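Local coordinates for putative aliphatic sulfonates-binding protein (Escherichia coli, PDB 2X26) that probably serves as the periplasmic binding protein of an ABC transport system that takes up aliphatic sulfonates, at residues 252-265 with 276-288. Numbering follows the deposited sequence.
Sequences PVNAEVAALQQQTA and KKVDIRQRIWQPT
Two direct hydrogen bonds join the segments, and the side-chain amide of Gln262 makes both. Its OE1 accepts from Ile280 N at 2.8 Å, with an N-H...O angle of 159°, while its NE2 donates to Val278 O at 2.9 Å, with that oxygen close to the amide plane. CG lies anti to the backbone N (chi1 -173°) and the chain bends at chi2, which turns the amide off the helix onto the backbone of 278-280. Asp266, one turn on, also accepts from NE2 and forms a salt bridge with Lys277. A leucine in place of Gln262 would probably leave Ile280 N and Val278 O without these mates and free the start of the 3-10 turn 280-283 to shift.

Water extends the polar set. One molecule donates to Gln262 OE1 and Asp279 OD1 and accepts from Arg281 N and NH1; another links Arg281 NH2 to Ala255 O. Both waters lie at the edge of the guanidinium, in its plane, while Ala259 N lies over one face. This plane is only 11° from that of the Gln262 amide.

Apolar contacts make up much of the remainder. Ile280 sets CG2 against Gln261 CG at 3.7 Å and CG1 against Ala265 CB at 4.1 Å. Ile284 CD1 meets Val253 CG1 at 3.8 Å, and Ala258 CB lies 3.9 Å from Arg281 CG, whereas Pro252 CB meets Pro287 CG at 3.7 Å, the two side chains crossing at about a right angle. Outside the pair, Val253 and Ile280 also touch Tyr76 of strand 74-80, and Val278 reaches Ala69 of helix 62-69. The C-terminal chain thus doubles back along helix 255-270, packing against the lobe that contains strand 74-80 in the two-lobed, two-sheet fold of periplasmic binding proteins.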
loop_
_atom_site.group_PDB
_atom_site.type_symbol
_atom_site.label_atom_id
_atom_site.label_comp_id
_atom_site.label_asym_id
_atom_site.label_seq_id
_atom_site.Cartn_x
_atom_site.Cartn_y
_atom_site.Cartn_z
ATOM N N PRO A 252 4.972 -10.298 -9.282
ATOM C CA PRO A 252 4.684 -9.472 -10.448
ATOM C C PRO A 252 3.187 -9.291 -10.560
ATOM O O PRO A 252 2.421 -10.174 -10.140
ATOM C CB PRO A 252 5.189 -10.328 -11.626
ATOM C CG PRO A 252 6.074 -11.364 -11.023
ATOM C CD PRO A 252 5.599 -11.592 -9.624
ATOM N N VAL A 253 2.774 -8.140 -11.074
ATOM C CA VAL A 253 1.386 -7.814 -11.260
ATOM C C VAL A 253 0.822 -8.599 -12.438
ATOM O O VAL A 253 1.243 -8.408 -13.578
ATOM C CB VAL A 253 1.230 -6.301 -11.508
ATOM C CG1 VAL A 253 -0.253 -5.900 -11.463
ATOM C CG2 VAL A 253 1.984 -5.515 -10.403
ATOM N N ASN A 254 -0.129 -9.482 -12.164
ATOM C CA ASN A 254 -0.720 -10.317 -13.222
ATOM C C ASN A 254 -1.927 -9.653 -13.912
ATOM O O ASN A 254 -2.338 -8.551 -13.526
ATOM C CB ASN A 254 -1.025 -11.725 -12.687
ATOM C CG ASN A 254 -2.211 -11.780 -11.725
ATOM O OD1 ASN A 254 -3.066 -10.894 -11.700
ATOM N ND2 ASN A 254 -2.293 -12.880 -10.957
ATOM N N ALA A 255 -2.471 -10.310 -14.933
ATOM C CA ALA A 255 -3.605 -9.778 -15.710
ATOM C C ALA A 255 -4.856 -9.528 -14.873
ATOM O O ALA A 255 -5.581 -8.548 -15.108
ATOM C CB ALA A 255 -3.956 -10.775 -16.832
ATOM N N GLU A 256 -5.110 -10.437 -13.930
ATOM C CA GLU A 256 -6.262 -10.345 -13.031
ATOM C C GLU A 256 -6.171 -9.099 -12.133
ATOM O O GLU A 256 -7.142 -8.325 -11.980
ATOM C CB GLU A 256 -6.388 -11.619 -12.177
ATOM C CG GLU A 256 -7.594 -11.626 -11.276
ATOM C CD GLU A 256 -7.752 -12.901 -10.444
ATOM O OE1 GLU A 256 -7.354 -13.995 -10.910
ATOM O OE2 GLU A 256 -8.299 -12.791 -9.324
ATOM N N VAL A 257 -5.009 -8.895 -11.551
ATOM C CA VAL A 257 -4.837 -7.744 -10.640
ATOM C C VAL A 257 -4.950 -6.461 -11.475
ATOM O O VAL A 257 -5.581 -5.469 -11.076
ATOM C CB VAL A 257 -3.502 -7.834 -9.889
ATOM C CG1 VAL A 257 -3.251 -6.554 -9.129
ATOM C CG2 VAL A 257 -3.529 -9.042 -8.896
ATOM N N ALA A 258 -4.346 -6.484 -12.667
ATOM C CA ALA A 258 -4.413 -5.309 -13.527
ATOM C C ALA A 258 -5.846 -4.916 -13.802
ATOM O O ALA A 258 -6.154 -3.730 -13.800
ATOM C CB ALA A 258 -3.717 -5.578 -14.866
ATOM N N ALA A 259 -6.685 -5.910 -14.127
ATOM C CA ALA A 259 -8.087 -5.681 -14.411
ATOM C C ALA A 259 -8.803 -5.119 -13.202
ATOM O O ALA A 259 -9.684 -4.250 -13.358
ATOM C CB ALA A 259 -8.773 -6.980 -14.894
ATOM N N LEU A 260 -8.479 -5.620 -11.999
ATOM C CA LEU A 260 -9.134 -5.048 -10.775
ATOM C C LEU A 260 -8.708 -3.612 -10.575
ATOM O O LEU A 260 -9.523 -2.758 -10.201
ATOM C CB LEU A 260 -8.851 -5.838 -9.486
ATOM C CG LEU A 260 -9.361 -7.270 -9.526
ATOM C CD1 LEU A 260 -8.635 -8.117 -8.471
ATOM C CD2 LEU A 260 -10.894 -7.267 -9.312
ATOM N N GLN A 261 -7.421 -3.340 -10.811
ATOM C CA GLN A 261 -6.920 -1.950 -10.620
ATOM C C GLN A 261 -7.569 -1.063 -11.685
ATOM O O GLN A 261 -7.901 0.105 -11.405
ATOM C CB GLN A 261 -5.386 -1.891 -10.663
ATOM C CG GLN A 261 -4.756 -0.521 -10.442
ATOM C CD GLN A 261 -4.871 -0.007 -9.044
ATOM O OE1 GLN A 261 -5.602 -0.534 -8.203
ATOM N NE2 GLN A 261 -4.080 0.996 -8.760
ATOM N N GLN A 262 -7.786 -1.615 -12.889
ATOM C CA GLN A 262 -8.423 -0.799 -13.954
ATOM C C GLN A 262 -9.840 -0.430 -13.549
ATOM O O GLN A 262 -10.260 0.738 -13.743
ATOM C CB GLN A 262 -8.424 -1.513 -15.314
ATOM C CG GLN A 262 -8.925 -0.617 -16.493
ATOM C CD GLN A 262 -8.050 0.599 -16.687
ATOM O OE1 GLN A 262 -6.879 0.467 -17.062
ATOM N NE2 GLN A 262 -8.598 1.801 -16.435
ATOM N N GLN A 263 -10.568 -1.400 -12.970
ATOM C CA GLN A 263 -11.935 -1.168 -12.494
ATOM C C GLN A 263 -11.958 0.019 -11.510
ATOM O O GLN A 263 -12.814 0.919 -11.590
ATOM C CB GLN A 263 -12.512 -2.438 -11.813
ATOM C CG GLN A 263 -13.169 -3.505 -12.726
ATOM C CD GLN A 263 -13.253 -4.892 -12.052
ATOM O OE1 GLN A 263 -13.543 -5.011 -10.859
ATOM N NE2 GLN A 263 -12.979 -5.935 -12.821
ATOM N N THR A 264 -11.026 0.015 -10.554
ATOM C CA THR A 264 -10.991 1.093 -9.559
ATOM C C THR A 264 -10.649 2.448 -10.212
ATOM O O THR A 264 -11.216 3.509 -9.867
ATOM C CB THR A 264 -9.977 0.781 -8.439
ATOM O OG1 THR A 264 -10.345 -0.486 -7.845
ATOM C CG2 THR A 264 -10.008 1.892 -7.357
ATOM N N ALA A 265 -9.706 2.424 -11.150
ATOM C CA ALA A 265 -9.379 3.665 -11.874
ATOM C C ALA A 265 -10.610 4.179 -12.603
ATOM O O ALA A 265 -10.913 5.378 -12.540
ATOM C CB ALA A 265 -8.228 3.480 -12.829
ATOM N N LYS A 276 -8.798 12.030 -15.480
ATOM C CA LYS A 276 -8.539 11.236 -16.693
ATOM C C LYS A 276 -8.761 9.760 -16.454
ATOM O O LYS A 276 -8.558 9.258 -15.355
ATOM C CB LYS A 276 -7.091 11.438 -17.211
ATOM C CG LYS A 276 -6.859 12.762 -17.960
ATOM C CD LYS A 276 -5.568 12.764 -18.836
ATOM C CE LYS A 276 -5.114 14.203 -19.145
ATOM N NZ LYS A 276 -5.993 14.920 -20.107
ATOM N N LYS A 277 -9.183 9.061 -17.500
ATOM C CA LYS A 277 -9.157 7.607 -17.491
ATOM C C LYS A 277 -7.680 7.240 -17.605
ATOM O O LYS A 277 -6.900 7.980 -18.207
ATOM C CB LYS A 277 -10.008 7.052 -18.648
ATOM C CG LYS A 277 -10.751 5.762 -18.313
ATOM C CD LYS A 277 -11.493 5.224 -19.517
ATOM C CE LYS A 277 -12.083 3.822 -19.248
ATOM N NZ LYS A 277 -11.066 2.725 -19.014
ATOM N N VAL A 278 -7.248 6.180 -16.956
ATOM C CA VAL A 278 -5.838 5.789 -17.059
ATOM C C VAL A 278 -5.785 4.426 -17.774
ATOM O O VAL A 278 -6.724 3.651 -17.683
ATOM C CB VAL A 278 -5.155 5.696 -15.654
ATOM C CG1 VAL A 278 -3.630 5.353 -15.750
ATOM C CG2 VAL A 278 -5.341 6.983 -14.898
ATOM N N ASP A 279 -4.699 4.138 -18.471
ATOM C CA ASP A 279 -4.499 2.806 -19.016
ATOM C C ASP A 279 -3.613 2.043 -18.017
ATOM O O ASP A 279 -2.385 2.071 -18.141
ATOM C CB ASP A 279 -3.782 2.909 -20.373
ATOM C CG ASP A 279 -3.615 1.551 -21.060
ATOM O OD1 ASP A 279 -3.989 0.513 -20.460
ATOM O OD2 ASP A 279 -3.121 1.522 -22.211
ATOM N N ILE A 280 -4.204 1.375 -17.022
ATOM C CA ILE A 280 -3.380 0.775 -15.969
ATOM C C ILE A 280 -2.360 -0.228 -16.525
ATOM O O ILE A 280 -1.217 -0.277 -16.046
ATOM C CB ILE A 280 -4.246 0.057 -14.868
ATOM C CG1 ILE A 280 -5.101 1.098 -14.130
ATOM C CG2 ILE A 280 -3.362 -0.858 -13.893
ATOM C CD1 ILE A 280 -4.246 2.120 -13.405
ATOM N N ARG A 281 -2.767 -1.008 -17.534
ATOM C CA ARG A 281 -1.867 -2.012 -18.060
ATOM C C ARG A 281 -0.579 -1.435 -18.650
ATOM O O ARG A 281 0.438 -2.097 -18.592
ATOM C CB ARG A 281 -2.564 -2.902 -19.084
ATOM C CG ARG A 281 -3.577 -3.842 -18.396
ATOM C CD ARG A 281 -4.548 -4.335 -19.427
ATOM N NE ARG A 281 -5.612 -5.160 -18.881
ATOM C CZ ARG A 281 -6.819 -4.714 -18.527
ATOM N NH1 ARG A 281 -7.119 -3.422 -18.610
ATOM N NH2 ARG A 281 -7.729 -5.574 -18.093
ATOM N N GLN A 282 -0.619 -0.208 -19.169
ATOM C CA GLN A 282 0.579 0.459 -19.719
ATOM C C GLN A 282 1.626 0.735 -18.612
ATOM O O GLN A 282 2.834 0.861 -18.896
ATOM C CB GLN A 282 0.153 1.776 -20.436
ATOM C CG GLN A 282 1.228 2.495 -21.314
ATOM C CD GLN A 282 2.238 3.380 -20.564
ATOM O OE1 GLN A 282 1.939 4.007 -19.518
ATOM N NE2 GLN A 282 3.451 3.444 -21.114
ATOM N N ARG A 283 1.152 0.804 -17.358
ATOM C CA ARG A 283 1.984 1.110 -16.199
ATOM C C ARG A 283 2.458 -0.140 -15.455
ATOM O O ARG A 283 3.074 -0.007 -14.408
ATOM C CB ARG A 283 1.244 2.030 -15.208
ATOM C CG ARG A 283 0.807 3.381 -15.778
ATOM C CD ARG A 283 1.990 4.251 -16.202
ATOM N NE ARG A 283 1.648 5.680 -16.116
ATOM C CZ ARG A 283 0.907 6.343 -17.002
ATOM N NH1 ARG A 283 0.378 5.715 -18.048
ATOM N NH2 ARG A 283 0.665 7.646 -16.831
ATOM N N ILE A 284 2.157 -1.337 -15.972
ATOM C CA ILE A 284 2.602 -2.575 -15.342
ATOM C C ILE A 284 4.011 -2.934 -15.840
ATOM O O ILE A 284 4.247 -2.979 -17.049
ATOM C CB ILE A 284 1.535 -3.693 -15.500
ATOM C CG1 ILE A 284 0.364 -3.364 -14.566
ATOM C CG2 ILE A 284 2.092 -5.051 -15.101
ATOM C CD1 ILE A 284 -0.841 -4.182 -14.775
ATOM N N TRP A 285 4.960 -3.088 -14.911
ATOM C CA TRP A 285 6.310 -3.508 -15.263
ATOM C C TRP A 285 6.345 -5.017 -15.414
ATOM O O TRP A 285 5.941 -5.759 -14.487
ATOM C CB TRP A 285 7.325 -3.027 -14.233
ATOM C CG TRP A 285 8.775 -3.440 -14.494
ATOM C CD1 TRP A 285 9.550 -3.066 -15.537
ATOM C CD2 TRP A 285 9.586 -4.309 -13.672
ATOM N NE1 TRP A 285 10.809 -3.652 -15.439
ATOM C CE2 TRP A 285 10.855 -4.405 -14.290
ATOM C CE3 TRP A 285 9.356 -5.004 -12.465
ATOM C CZ2 TRP A 285 11.913 -5.168 -13.744
ATOM C CZ3 TRP A 285 10.396 -5.772 -11.904
ATOM C CH2 TRP A 285 11.671 -5.854 -12.554
ATOM N N GLN A 286 6.731 -5.454 -16.620
ATOM C CA GLN A 286 7.050 -6.859 -16.863
ATOM C C GLN A 286 8.476 -7.107 -16.361
ATOM O O GLN A 286 9.436 -6.474 -16.840
ATOM C CB GLN A 286 6.921 -7.176 -18.355
ATOM C CG GLN A 286 5.508 -6.968 -18.882
ATOM C CD GLN A 286 4.539 -8.026 -18.374
ATOM O OE1 GLN A 286 4.665 -9.197 -18.732
ATOM N NE2 GLN A 286 3.558 -7.622 -17.552
ATOM N N PRO A 287 8.625 -8.009 -15.377
ATOM C CA PRO A 287 9.932 -8.161 -14.776
ATOM C C PRO A 287 10.971 -8.614 -15.816
ATOM O O PRO A 287 10.668 -9.453 -16.686
ATOM C CB PRO A 287 9.706 -9.215 -13.692
ATOM C CG PRO A 287 8.267 -9.082 -13.355
ATOM C CD PRO A 287 7.562 -8.701 -14.595
ATOM N N THR A 288 12.152 -8.010 -15.732
ATOM C CA THR A 288 13.274 -8.318 -16.604
ATOM C C THR A 288 14.481 -8.420 -15.726
ATOM O O THR A 288 14.472 -8.007 -14.552
ATOM C CB THR A 288 13.538 -7.178 -17.581
ATOM O OG1 THR A 288 13.724 -5.949 -16.838
ATOM C CG2 THR A 288 12.383 -7.032 -18.551
HETATM O O HOH W 1 4.915 -6.314 -12.070
HETATM O O HOH W 2 -6.602 -8.404 -17.722
HETATM O O HOH W 3 -5.672 -1.290 -18.755
HETATM O O HOH W 4 -8.657 6.965 -13.966
#